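Local atomic coordinates of LYND (Lyngbya aestuarii, PDB entry 4V1T), a protein that probably uses ATP to cyclise cysteine side chains of precursor peptides into thiazolines, as a cyanobactin cyclodehydratase of the YcaO family. Residues D461-R467 with W480-R484. Residues are numbered along the deposited sequence; the frame is centred on the assembly and turned at random.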
loop_
_atom_site.group_PDB
_atom_site.type_symbol
_atom_site.label_atom_id
_atom_site.label_comp_id
_atom_site.label_asym_id
_atom_site.label_seq_id
_atom_site.Cartn_x
_atom_site.Cartn_y
_atom_site.Cartn_z
ATOM N N ASP B 461 44.503 -1.499 27.579
ATOM C CA ASP B 461 45.812 -0.936 27.267
ATOM C C ASP B 461 46.555 -1.814 26.267
ATOM O O ASP B 461 47.212 -1.304 25.359
ATOM C CB ASP B 461 46.665 -0.771 28.533
ATOM C CG ASP B 461 46.135 0.306 29.458
ATOM O OD1 ASP B 461 45.611 1.329 28.961
ATOM O OD2 ASP B 461 46.245 0.124 30.689
ATOM N N GLY B 462 46.465 -3.129 26.452
ATOM C CA GLY B 462 47.075 -4.078 25.537
ATOM C C GLY B 462 46.493 -3.947 24.137
ATOM O O GLY B 462 47.211 -4.016 23.144
ATOM N N GLN B 463 45.183 -3.758 24.056
ATOM C CA GLN B 463 44.518 -3.637 22.762
ATOM C C GLN B 463 45.031 -2.431 21.995
ATOM O O GLN B 463 45.290 -2.513 20.793
ATOM C CB GLN B 463 43.007 -3.535 22.939
ATOM C CG GLN B 463 42.314 -4.870 23.138
ATOM C CD GLN B 463 40.819 -4.706 23.280
ATOM O OE1 GLN B 463 40.342 -4.148 24.267
ATOM N NE2 GLN B 463 40.074 -5.157 22.286
ATOM N N TYR B 464 45.175 -1.311 22.698
ATOM C CA TYR B 464 45.681 -0.090 22.086
ATOM C C TYR B 464 47.126 -0.257 21.614
ATOM O O TYR B 464 47.462 0.127 20.501
ATOM C CB TYR B 464 45.606 1.075 23.060
ATOM C CG TYR B 464 44.277 1.796 23.094
ATOM C CD1 TYR B 464 43.712 2.302 21.935
ATOM C CD2 TYR B 464 43.613 2.015 24.292
ATOM C CE1 TYR B 464 42.508 2.981 21.955
ATOM C CE2 TYR B 464 42.407 2.695 24.325
ATOM C CZ TYR B 464 41.860 3.171 23.150
ATOM O OH TYR B 464 40.679 3.858 23.170
ATOM N N ALA B 465 47.962 -0.829 22.468
ATOM C CA ALA B 465 49.373 -1.007 22.159
ATOM C C ALA B 465 49.593 -1.872 20.928
ATOM O O ALA B 465 50.473 -1.584 20.114
ATOM C CB ALA B 465 50.095 -1.609 23.353
ATOM N N ASN B 466 48.792 -2.928 20.800
ATOM C CA ASN B 466 48.942 -3.893 19.713
ATOM C C ASN B 466 47.890 -3.716 18.630
ATOM O O ASN B 466 47.664 -4.621 17.823
ATOM C CB ASN B 466 48.884 -5.318 20.272
ATOM C CG ASN B 466 49.872 -5.530 21.411
ATOM O OD1 ASN B 466 51.023 -5.129 21.326
ATOM N ND2 ASN B 466 49.414 -6.143 22.494
ATOM N N ARG B 467 47.275 -2.536 18.598
ATOM C CA ARG B 467 46.085 -2.308 17.788
ATOM C C ARG B 467 46.279 -2.597 16.308
ATOM O O ARG B 467 45.376 -3.095 15.658
ATOM C CB ARG B 467 45.597 -0.870 17.955
ATOM C CG ARG B 467 46.531 0.200 17.407
ATOM C CD ARG B 467 45.919 1.582 17.545
ATOM N NE ARG B 467 44.814 1.782 16.608
ATOM C CZ ARG B 467 44.959 2.196 15.353
ATOM N NH1 ARG B 467 46.162 2.478 14.861
ATOM N NH2 ARG B 467 43.890 2.331 14.586
ATOM N N TRP B 480 37.257 -2.897 15.434
ATOM C CA TRP B 480 38.345 -2.013 15.077
ATOM C C TRP B 480 38.771 -1.218 16.298
ATOM O O TRP B 480 37.942 -0.596 16.961
ATOM C CB TRP B 480 37.921 -1.064 13.962
ATOM C CG TRP B 480 39.044 -0.208 13.452
ATOM C CD1 TRP B 480 40.092 -0.612 12.678
ATOM C CD2 TRP B 480 39.219 1.197 13.666
ATOM N NE1 TRP B 480 40.919 0.455 12.403
ATOM C CE2 TRP B 480 40.401 1.579 12.995
ATOM C CE3 TRP B 480 38.488 2.174 14.360
ATOM C CZ2 TRP B 480 40.873 2.894 12.996
ATOM C CZ3 TRP B 480 38.958 3.482 14.358
ATOM C CH2 TRP B 480 40.144 3.829 13.683
ATOM N N ILE B 481 40.069 -1.255 16.598
ATOM C CA ILE B 481 40.613 -0.520 17.732
ATOM C C ILE B 481 41.150 0.808 17.235
ATOM O O ILE B 481 42.108 0.823 16.472
ATOM C CB ILE B 481 41.741 -1.296 18.432
ATOM C CG1 ILE B 481 41.291 -2.736 18.725
ATOM C CG2 ILE B 481 42.162 -0.583 19.725
ATOM C CD1 ILE B 481 42.435 -3.661 19.115
ATOM N N PRO B 482 40.555 1.931 17.671
ATOM C CA PRO B 482 41.048 3.202 17.155
ATOM C C PRO B 482 42.375 3.597 17.765
ATOM O O PRO B 482 42.814 2.973 18.728
ATOM C CB PRO B 482 39.954 4.203 17.547
ATOM C CG PRO B 482 39.123 3.538 18.587
ATOM C CD PRO B 482 39.588 2.121 18.762
ATOM N N GLN B 483 43.014 4.611 17.194
ATOM C CA GLN B 483 44.212 5.189 17.785
ATOM C C GLN B 483 43.844 5.782 19.142
ATOM O O GLN B 483 42.664 5.986 19.441
ATOM C CB GLN B 483 44.810 6.268 16.877
ATOM C CG GLN B 483 45.157 5.800 15.470
ATOM C CD GLN B 483 45.465 6.951 14.537
ATOM O OE1 GLN B 483 45.727 8.063 14.980
ATOM N NE2 GLN B 483 45.424 6.690 13.238
ATOM N N ARG B 484 44.848 6.063 19.966
ATOM C CA ARG B 484 44.585 6.634 21.275
ATOM C C ARG B 484 44.170 8.082 21.152
ATOM O O ARG B 484 44.494 8.757 20.193
ATOM C CB ARG B 484 45.804 6.508 22.198
ATOM C CG ARG B 484 45.959 5.118 22.793
ATOM C CD ARG B 484 46.771 5.135 24.064
ATOM N NE ARG B 484 45.925 5.084 25.254
ATOM C CZ ARG B 484 45.758 4.019 26.038
ATOM N NH1 ARG B 484 46.376 2.870 25.789
ATOM N NH2 ARG B 484 44.968 4.109 27.093
HETATM O O HOH W 1 40.463 5.783 21.378
#
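R484 CG lies over one face of the Y464 ring, 3.9 Å from its centroid in a CH-pi contact, while P482 O sits at the ring edge, 3.2 Å from CE1. The R484 chain then bends at chi3 (100°), bringing its guanidinium back with one face on CD2 of the same ring, the two planes 45° apart. Arginine suits this place because its aliphatic part packs on the aromatic while NH2 reaches D461 OD1 at 3.4 Å, a weak hydrogen bond within a salt bridge, and forms a weak, long ion pair with E454. Tyrosine offers both that aromatic face and a hydroxyl, which donates to a water 2.6 Å from OH that in turn donates to Q483 O.

The guanidinium of R467 has Q483 CG against one face and W480 CZ2 at its edge, the guanidinium and indole planes nearly at right angles. Arginine can bring two nitrogens side-on to one oxygen: NE (2.9 Å) and NH2 (3.0 Å) grip I481 O through somewhat bent bonds, NH2 in the carbonyl plane and NE above it. Branched, apolar I481 touches several neighbours at once, CD1 meeting Q463 CB at 3.9 Å and CG2 the Y464 ring and R467 CB.

Within the YcaO region, helix 461-465 is thus joined to the loop before strand 491-498; L457 of helix 454-457 touches Y464 and P482, and L470 of helix 467-473 packs on I481.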